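Local coordinates for protein L-ribulose 3-epimerase (Mesorhizobium loti, PDB 3VYL) that catalyses the epimerization of ketoses at C3, probably interconverting L-ribulose and L-xylulose, with a manganese ion bound in a TIM barrel, at residues G100-G105 with T143-I148; F32-F37 with G60-I65; K132-A137 with T170-I175; L107-G112 with S154-T159. All coordinates share one frame; numbering follows the deposited sequence.

Contact 1 of 4, residues G100-G105 with T143-I148; sequences GRKVAG and TLNLEI. With MN (manganese (II) ion), chain I.
V103 and L144 pair as parallel neighbours between strands 102-104 and 143-147, whose axes approach to 4.9 Å at an angle of 23°, and the backbone ladder runs from T143 N to R101 O, V103 N to T143 O, N145 N to V103 O and E147 N to G105 O. The bond from N145 N to V103 O is almost straight, at 179°, whereas the one to G105 O is more bent. V103 and L144 share the sheet face turned to the helices, where V103 CB lies 4.3 Å from L144 CD2; V103 packs on helix 78-98 and L144 on helix 120-139. K102 and T143 lie side by side on the interior face, with K102 CG 3.8 Å from T143 OG1. These are the fourth and fifth strands of a TIM barrel, joined through helix 120-139 in a beta-alpha-beta crossover, and here K102, T143 and N145 make a polar cluster. One water ties it together, accepting from K102 NZ at 2.7 Å and N145 ND2 at 2.6 Å and also bonding to T143 OG1. The K102 chain runs extended as far as CE and then bends at chi4, which turns NZ to this water, to G203 O and to a salt bridge with D236. At the other end, E147 has CG anti to its backbone N (chi1 -161°) and stays extended, reaching into the barrel mouth to bind manganese through OE2 at 2.1 Å, alongside D180, H206 and E241. G105 suits its corner because a CB there would be jammed against the preceding carbonyl oxygen.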
# COMPACT_ATOMS: atom_id res chain seq x y z
N GLY A 100 11.97 -2.29 36.56
CA GLY A 100 11.29 -1.90 35.33
C GLY A 100 10.65 -0.54 35.51
O GLY A 100 10.41 -0.10 36.64
N ARG A 101 10.36 0.11 34.39
CA ARG A 101 9.84 1.48 34.40
C ARG A 101 8.39 1.57 33.91
O ARG A 101 7.71 2.58 34.16
CB ARG A 101 10.78 2.40 33.60
CG ARG A 101 11.63 1.67 32.55
CD ARG A 101 12.97 2.35 32.28
NE ARG A 101 13.00 3.36 31.21
CZ ARG A 101 12.15 3.47 30.17
NH1 ARG A 101 11.15 2.61 30.01
NH2 ARG A 101 12.31 4.45 29.28
N LYS A 102 7.91 0.53 33.23
CA LYS A 102 6.57 0.52 32.64
C LYS A 102 5.64 -0.60 33.13
O LYS A 102 6.01 -1.78 33.12
CB LYS A 102 6.65 0.43 31.11
CG LYS A 102 7.58 1.42 30.43
CD LYS A 102 7.55 1.25 28.92
CE LYS A 102 8.39 2.31 28.23
NZ LYS A 102 7.85 3.69 28.40
N VAL A 103 4.43 -0.22 33.55
CA VAL A 103 3.31 -1.14 33.68
C VAL A 103 2.35 -0.88 32.52
O VAL A 103 1.78 0.22 32.42
CB VAL A 103 2.55 -1.00 35.03
CG1 VAL A 103 1.29 -1.87 35.04
CG2 VAL A 103 3.44 -1.39 36.20
N ALA A 104 2.11 -1.88 31.69
CA ALA A 104 1.29 -1.75 30.50
C ALA A 104 0.14 -2.78 30.42
O ALA A 104 -0.06 -3.53 31.31
CB ALA A 104 2.17 -1.81 29.28
N GLY A 105 -0.61 -2.78 29.34
CA GLY A 105 -1.69 -3.72 29.20
C GLY A 105 -3.03 -3.09 29.31
O GLY A 105 -3.16 -1.90 29.18
N THR A 143 5.75 4.27 35.06
CA THR A 143 4.67 4.91 34.29
C THR A 143 3.51 3.94 34.08
O THR A 143 3.71 2.72 34.08
CB THR A 143 5.22 5.33 32.92
OG1 THR A 143 5.87 4.20 32.31
CG2 THR A 143 6.22 6.46 33.08
N LEU A 144 2.30 4.46 33.95
CA LEU A 144 1.16 3.64 33.53
C LEU A 144 0.85 3.88 32.04
O LEU A 144 0.56 5.01 31.62
CB LEU A 144 -0.10 3.93 34.36
CG LEU A 144 -0.27 3.67 35.87
CD1 LEU A 144 -1.70 3.97 36.29
CD2 LEU A 144 0.14 2.27 36.32
N ASN A 145 0.92 2.81 31.25
CA ASN A 145 0.60 2.90 29.83
C ASN A 145 -0.65 2.09 29.51
O ASN A 145 -0.64 0.86 29.57
CB ASN A 145 1.78 2.44 28.98
CG ASN A 145 3.10 2.96 29.51
OD1 ASN A 145 3.60 2.46 30.52
ND2 ASN A 145 3.66 3.97 28.85
N LEU A 146 -1.71 2.82 29.17
CA LEU A 146 -3.02 2.26 28.90
C LEU A 146 -3.09 1.59 27.53
O LEU A 146 -3.01 2.29 26.52
CB LEU A 146 -4.04 3.39 28.96
CG LEU A 146 -4.81 3.64 30.26
CD1 LEU A 146 -3.96 3.52 31.52
CD2 LEU A 146 -5.50 4.99 30.18
N GLU A 147 -3.24 0.26 27.48
CA GLU A 147 -3.34 -0.41 26.17
C GLU A 147 -4.69 -0.18 25.55
O GLU A 147 -5.74 -0.33 26.19
CB GLU A 147 -3.00 -1.91 26.17
CG GLU A 147 -2.67 -2.41 24.75
CD GLU A 147 -2.21 -3.86 24.66
OE1 GLU A 147 -2.04 -4.54 25.69
OE2 GLU A 147 -2.00 -4.35 23.52
N ILE A 148 -4.63 0.24 24.30
CA ILE A 148 -5.79 0.49 23.46
C ILE A 148 -6.03 -0.78 22.65
O ILE A 148 -5.15 -1.23 21.93
CB ILE A 148 -5.50 1.66 22.51
CG1 ILE A 148 -5.00 2.87 23.31
CG2 ILE A 148 -6.73 2.00 21.68
CD1 ILE A 148 -5.97 3.42 24.34
MN MN I . -0.68 -5.87 22.92
O HOH W 1 5.89 5.25 29.46
O HOH W 2 -5.75 0.01 29.12
O HOH W 3 -2.26 -7.41 23.80

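Contact 2 of 4, residues F32-F37 with G60-I65; sequences FDLIEF and GVAISI
E36 and S64 meet at the inner face of two parallel strands, 34-37 and 60-65, where S64 OG donates to E36 OE2 at 2.8 Å, on the anti lone pair of that oxygen. E36 can reach so far because CG stands anti to its backbone N (chi1 -177°) and the chain beyond is extended; OE1 is held by Y204 and by H206, a manganese ligand, making E36 a second-shell residue. Shortening E36 to an alanine is likely to leave the S64 hydroxyl without its acceptor and H206 without the carboxylate that steadies its ring. On the opposite face, F37 and V61 cross at about a right angle: V61 CG2 and I63 CD1 both line the edge of the F37 ring, the former 3.8 Å from F37 CD2, while I35 CG1 lies over one ring face, near the rim. The I35 and V61 side chains cross obliquely, with I35 CG2 4.1 Å from V61 CG2. Near the start of the pair, L34 CG packs over the bare backbone of G60, 3.7 Å from G60 O. F37 and I35 are covered by helix 17-30 and I63 by helix 78-98, while strands 4-7 and 102-104 extend the barrel on either side.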
# COMPACT_ATOMS: atom_id res chain seq x y z
N PHE A 32 16.96 -9.51 21.06
CA PHE A 32 16.13 -8.50 21.70
C PHE A 32 16.82 -8.03 22.96
O PHE A 32 17.71 -8.70 23.45
CB PHE A 32 14.76 -9.10 22.02
CG PHE A 32 13.91 -9.34 20.81
CD1 PHE A 32 13.01 -8.37 20.39
CD2 PHE A 32 14.02 -10.52 20.09
CE1 PHE A 32 12.23 -8.58 19.26
CE2 PHE A 32 13.25 -10.74 18.96
CZ PHE A 32 12.34 -9.77 18.55
N ASP A 33 16.43 -6.87 23.48
CA ASP A 33 17.04 -6.40 24.72
C ASP A 33 16.04 -5.84 25.73
O ASP A 33 16.40 -5.06 26.62
CB ASP A 33 18.22 -5.46 24.46
CG ASP A 33 17.93 -4.44 23.38
OD1 ASP A 33 16.90 -3.73 23.49
OD2 ASP A 33 18.74 -4.36 22.42
N LEU A 34 14.79 -6.25 25.60
CA LEU A 34 13.83 -6.12 26.68
C LEU A 34 13.01 -7.42 26.77
O LEU A 34 12.96 -8.19 25.80
CB LEU A 34 12.94 -4.90 26.47
CG LEU A 34 11.92 -4.56 27.56
CD1 LEU A 34 11.89 -3.07 27.81
CD2 LEU A 34 10.53 -5.06 27.16
N ILE A 35 12.41 -7.66 27.93
CA ILE A 35 11.46 -8.75 28.12
C ILE A 35 10.20 -8.22 28.78
O ILE A 35 10.26 -7.44 29.73
CB ILE A 35 12.06 -9.96 28.91
CG1 ILE A 35 11.13 -11.19 28.87
CG2 ILE A 35 12.38 -9.60 30.36
CD1 ILE A 35 11.00 -11.85 27.51
N GLU A 36 9.06 -8.63 28.24
CA GLU A 36 7.78 -8.28 28.82
C GLU A 36 7.16 -9.51 29.48
O GLU A 36 7.00 -10.56 28.85
CB GLU A 36 6.85 -7.73 27.73
CG GLU A 36 5.48 -7.24 28.19
CD GLU A 36 4.73 -6.56 27.06
OE1 GLU A 36 5.40 -6.23 26.06
OE2 GLU A 36 3.50 -6.34 27.17
N PHE A 37 6.80 -9.38 30.74
CA PHE A 37 6.19 -10.44 31.48
C PHE A 37 4.78 -10.05 31.74
O PHE A 37 4.54 -8.94 32.01
CB PHE A 37 6.93 -10.63 32.79
CG PHE A 37 8.23 -11.35 32.66
CD1 PHE A 37 8.29 -12.61 32.18
CD2 PHE A 37 9.38 -10.75 33.04
CE1 PHE A 37 9.46 -13.27 32.06
CE2 PHE A 37 10.56 -11.40 32.93
CZ PHE A 37 10.60 -12.66 32.43
N GLY A 60 16.12 -4.99 29.78
CA GLY A 60 15.14 -4.22 30.56
C GLY A 60 13.90 -5.08 30.72
O GLY A 60 13.83 -6.21 30.22
N VAL A 61 12.90 -4.55 31.41
CA VAL A 61 11.70 -5.32 31.70
C VAL A 61 10.46 -4.43 31.76
O VAL A 61 10.49 -3.32 32.28
CB VAL A 61 11.88 -6.22 32.97
CG1 VAL A 61 12.17 -5.38 34.22
CG2 VAL A 61 10.67 -7.14 33.19
N ALA A 62 9.37 -4.91 31.18
CA ALA A 62 8.07 -4.26 31.35
C ALA A 62 7.08 -5.32 31.81
O ALA A 62 7.25 -6.50 31.53
CB ALA A 62 7.62 -3.64 30.04
N ILE A 63 6.06 -4.90 32.55
CA ILE A 63 4.99 -5.81 32.89
C ILE A 63 3.66 -5.33 32.29
O ILE A 63 3.27 -4.16 32.42
CB ILE A 63 4.85 -6.01 34.43
CG1 ILE A 63 6.21 -6.29 35.09
CG2 ILE A 63 3.84 -7.11 34.74
CD1 ILE A 63 6.80 -7.66 34.81
N SER A 64 2.98 -6.26 31.62
CA SER A 64 1.66 -6.00 31.06
C SER A 64 0.70 -7.01 31.63
O SER A 64 1.05 -8.17 31.79
CB SER A 64 1.69 -6.15 29.55
OG SER A 64 1.92 -7.51 29.18
N ILE A 65 -0.51 -6.56 31.93
CA ILE A 65 -1.58 -7.46 32.35
C ILE A 65 -2.87 -7.04 31.65
O ILE A 65 -2.92 -6.00 30.97
CB ILE A 65 -1.81 -7.42 33.88
CG1 ILE A 65 -2.27 -6.03 34.33
CG2 ILE A 65 -0.55 -7.83 34.63
CD1 ILE A 65 -2.96 -6.02 35.67

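Contact 3 of 4, residues K132-A137 with T170-I175; sequences KVAETA and TGSDNI
N174 reaches across to the helix with CG anti to its backbone N (chi1 -159°), which brings its amide nitrogen to the A134 carbonyl. There ND2 donates to A134 O at 3.2 Å, with an N-H...O angle of 170° and the acceptor only 6° out of the amide plane. ND2 also donates to V142 O, so one amide nitrogen serves two carbonyls, and it touches A137 CB at 3.7 Å. A leucine in its place would probably leave A134 O and V142 O without this donor and let the turn before strand 175-180 drift from the helix. S172 places OG anti to its own N, where it accepts from N174 N at 2.8 Å; this ST turn fixes the backbone that presents the asparagine. The same OG approaches A134 CB at 3.6 Å, and I175 CG1 reaches A134 CB at 3.7 Å. Alanine suits A134 and A137, since its short side chain lets the loop come close to the helix. G171, with positive phi, lets the chain leave helix 160-170. Helix 120-139 is thereby wedged between this loop and helix 78-98, with L144 of strand 143-147 packing on A134 and A137.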
# COMPACT_ATOMS: atom_id res chain seq x y z
N LYS A 132 -5.59 7.94 40.56
CA LYS A 132 -4.99 7.65 41.87
C LYS A 132 -3.86 6.63 41.79
O LYS A 132 -2.80 6.80 42.42
CB LYS A 132 -6.04 7.18 42.86
CG LYS A 132 -7.00 8.27 43.31
CD LYS A 132 -7.48 8.03 44.74
CE LYS A 132 -8.49 6.90 44.84
NZ LYS A 132 -9.76 7.22 44.12
N VAL A 133 -4.07 5.57 41.02
CA VAL A 133 -3.11 4.49 40.91
C VAL A 133 -1.84 4.98 40.22
O VAL A 133 -0.75 4.41 40.41
CB VAL A 133 -3.73 3.29 40.18
CG1 VAL A 133 -2.76 2.12 40.13
CG2 VAL A 133 -5.03 2.87 40.85
N ALA A 134 -1.98 6.04 39.42
CA ALA A 134 -0.85 6.69 38.76
C ALA A 134 0.10 7.35 39.75
O ALA A 134 1.33 7.32 39.57
CB ALA A 134 -1.34 7.70 37.74
N GLU A 135 -0.46 7.94 40.80
CA GLU A 135 0.35 8.50 41.89
C GLU A 135 1.17 7.41 42.57
O GLU A 135 2.38 7.60 42.80
CB GLU A 135 -0.50 9.27 42.91
CG GLU A 135 -1.21 10.51 42.36
CD GLU A 135 -0.31 11.39 41.49
OE1 GLU A 135 0.84 11.69 41.89
OE2 GLU A 135 -0.77 11.78 40.39
N THR A 136 0.53 6.28 42.87
CA THR A 136 1.22 5.13 43.45
C THR A 136 2.35 4.71 42.53
O THR A 136 3.47 4.44 42.98
CB THR A 136 0.28 3.92 43.64
OG1 THR A 136 -0.73 4.24 44.60
CG2 THR A 136 1.06 2.69 44.11
N ALA A 137 2.06 4.68 41.23
CA ALA A 137 3.03 4.28 40.23
C ALA A 137 4.21 5.25 40.16
O ALA A 137 5.38 4.83 40.10
CB ALA A 137 2.35 4.14 38.87
N THR A 170 -8.26 12.07 33.26
CA THR A 170 -7.61 11.59 34.49
C THR A 170 -6.81 12.69 35.18
O THR A 170 -6.49 12.59 36.37
CB THR A 170 -6.68 10.38 34.24
OG1 THR A 170 -5.56 10.77 33.43
CG2 THR A 170 -7.43 9.23 33.58
N GLY A 171 -6.49 13.74 34.42
CA GLY A 171 -5.71 14.86 34.91
C GLY A 171 -4.29 14.48 35.26
O GLY A 171 -3.52 15.32 35.73
N SER A 172 -3.93 13.23 35.04
CA SER A 172 -2.60 12.77 35.39
C SER A 172 -1.53 13.08 34.34
O SER A 172 -1.82 13.29 33.16
CB SER A 172 -2.60 11.28 35.69
OG SER A 172 -1.27 10.83 35.90
N ASP A 173 -0.28 13.09 34.80
CA ASP A 173 0.89 13.17 33.94
C ASP A 173 1.79 11.93 34.11
O ASP A 173 2.98 11.97 33.79
CB ASP A 173 1.67 14.46 34.20
CG ASP A 173 2.08 14.62 35.67
OD1 ASP A 173 1.83 15.72 36.22
OD2 ASP A 173 2.64 13.67 36.26
N ASN A 174 1.22 10.85 34.64
CA ASN A 174 1.92 9.56 34.66
C ASN A 174 1.12 8.47 33.94
O ASN A 174 1.40 7.27 34.06
CB ASN A 174 2.30 9.15 36.09
CG ASN A 174 3.42 8.13 36.11
OD1 ASN A 174 4.30 8.14 35.24
ND2 ASN A 174 3.39 7.23 37.08
N ILE A 175 0.12 8.89 33.19
CA ILE A 175 -0.65 7.97 32.36
C ILE A 175 -0.41 8.26 30.87
O ILE A 175 -0.75 9.33 30.36
CB ILE A 175 -2.15 7.97 32.73
CG1 ILE A 175 -2.34 7.49 34.17
CG2 ILE A 175 -2.93 7.08 31.77
CD1 ILE A 175 -3.72 7.73 34.73

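Contact 4 of 4, residues L107-G112 with S154-T159; sequences LSAGHG and SNLLNT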
# COMPACT_ATOMS: atom_id res chain seq x y z
N LEU A 107 -5.62 -1.81 31.39
CA LEU A 107 -5.51 -1.28 32.70
C LEU A 107 -6.71 -0.48 33.00
O LEU A 107 -6.85 0.00 34.06
CB LEU A 107 -4.31 -0.37 32.71
CG LEU A 107 -2.98 -0.86 33.22
CD1 LEU A 107 -2.52 -2.16 32.67
CD2 LEU A 107 -1.94 0.18 32.95
N SER A 108 -7.56 -0.32 32.02
CA SER A 108 -8.69 0.62 32.15
C SER A 108 -10.05 -0.02 32.36
O SER A 108 -11.01 0.68 32.68
CB SER A 108 -8.76 1.48 30.90
OG SER A 108 -8.38 0.73 29.75
N ALA A 109 -10.14 -1.33 32.15
CA ALA A 109 -11.41 -2.04 32.18
C ALA A 109 -11.12 -3.53 32.01
O ALA A 109 -9.97 -3.91 31.78
CB ALA A 109 -12.31 -1.55 31.07
N GLY A 110 -12.14 -4.37 32.13
CA GLY A 110 -11.91 -5.81 32.01
C GLY A 110 -11.41 -6.21 30.62
O GLY A 110 -11.92 -5.71 29.62
N HIS A 111 -10.41 -7.08 30.58
CA HIS A 111 -9.96 -7.74 29.33
C HIS A 111 -10.92 -8.81 28.88
O HIS A 111 -11.05 -9.86 29.51
CB HIS A 111 -8.57 -8.35 29.52
CG HIS A 111 -7.94 -8.87 28.24
ND1 HIS A 111 -6.89 -9.73 28.24
CD2 HIS A 111 -8.24 -8.63 26.90
CE1 HIS A 111 -6.54 -10.01 26.97
NE2 HIS A 111 -7.37 -9.34 26.15
N GLY A 112 -11.62 -8.56 27.78
CA GLY A 112 -12.56 -9.55 27.27
C GLY A 112 -13.73 -8.92 26.56
O GLY A 112 -13.87 -7.70 26.55
N SER A 154 -12.05 -5.12 24.90
CA SER A 154 -12.53 -4.20 25.87
C SER A 154 -13.62 -3.41 25.23
O SER A 154 -13.70 -3.33 24.05
CB SER A 154 -11.44 -3.24 26.30
OG SER A 154 -11.90 -2.37 27.29
N ASN A 155 -14.48 -2.80 26.02
CA ASN A 155 -15.48 -1.97 25.44
C ASN A 155 -15.26 -0.51 25.64
O ASN A 155 -16.07 0.28 25.30
CB ASN A 155 -16.87 -2.38 25.86
CG ASN A 155 -17.14 -2.12 27.29
OD1 ASN A 155 -16.26 -1.90 28.06
ND2 ASN A 155 -18.36 -2.16 27.66
N LEU A 156 -14.13 -0.15 26.19
CA LEU A 156 -13.93 1.23 26.53
C LEU A 156 -12.96 1.96 25.65
O LEU A 156 -13.33 2.83 24.95
CB LEU A 156 -13.48 1.33 27.98
CG LEU A 156 -13.67 2.60 28.79
CD1 LEU A 156 -15.11 2.98 28.86
CD2 LEU A 156 -13.16 2.35 30.18
N LEU A 157 -11.70 1.60 25.70
CA LEU A 157 -10.72 2.29 24.90
C LEU A 157 -10.25 1.48 23.74
O LEU A 157 -9.39 0.67 23.88
CB LEU A 157 -9.53 2.66 25.75
CG LEU A 157 -9.74 3.28 27.10
CD1 LEU A 157 -8.41 3.49 27.73
CD2 LEU A 157 -10.44 4.59 27.01
N ASN A 158 -10.79 1.79 22.58
CA ASN A 158 -10.52 1.05 21.38
C ASN A 158 -9.79 1.90 20.41
O ASN A 158 -9.33 1.44 19.44
CB ASN A 158 -11.81 0.55 20.72
CG ASN A 158 -12.63 -0.33 21.61
OD1 ASN A 158 -12.13 -1.20 22.27
ND2 ASN A 158 -13.89 -0.10 21.63
N THR A 159 -9.70 3.17 20.69
CA THR A 159 -9.14 4.13 19.74
C THR A 159 -8.10 5.04 20.41
O THR A 159 -8.26 5.41 21.58
CB THR A 159 -10.30 4.89 19.06
OG1 THR A 159 -10.47 4.39 17.73
CG2 THR A 159 -10.10 6.39 19.02
O HOH W 4 -10.24 0.14 27.93
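S154 turns OG anti to its backbone N (chi1 -178°), while S108 holds its hydroxyl at a chi1 of 35°, and these two torsions aim both oxygens at one water between the loops. The water donates to S108 OG at 2.7 Å, accepts from L157 N at 3.0 Å and bonds to S154 OG at 3.1 Å. S154 OG also takes a weak bond from L156 N. The leucines supply the apolar contacts. L157 lays CD1 against S108 OG at 3.4 Å, flanking the bridged hydroxyl with a methyl group. L156 sets CD2 3.7 Å from S108 O and 4.1 Å from A109 CB. The methyl of A109 also faces S154 OG, a spot where a small residue lets the loops come together. G112 adopts backbone angles at which any CB would press on the preceding carbonyl oxygen, so glycine suits it. These loops follow the fourth and fifth barrel strands, on the catalytic, C-terminal side of a TIM barrel, with the side chain of S108 about 7 Å from that of E147. W123 of helix 120-139 packs on both leucines, the S126 hydroxyl donates a hydrogen bond to S108 O, and W259 of a second subunit packs on N155. Two hydroxyls and a backbone N-H meeting at a water, with methyl groups around them, imply that the loops are joined by solvent-mediated bonding and apolar packing, the water satisfying polar atoms in a buried place.

From the N terminus, contact 2 comes first, closing the beta-alpha-beta unit that carries the chain from strand 34-37 through helix 47-57 to strand 60-66; it is complete before the others begin. Contact 1 then closes the unit from strand 102-104 to strand 143-147, and joins contact 2 directly because strand 60-66 pairs with strand 102-104. Contact 4 closes the loop from 107-112 round to 154-159, and contact 3 the one from 132-137 round to 170-175; both cross contact 1 and each other. Contact 3 ties helix 120-139 to the approach to strand 175-180, whereas contact 4 joins the loops beyond strands 102-104 and 143-147, with I148 packing against N158.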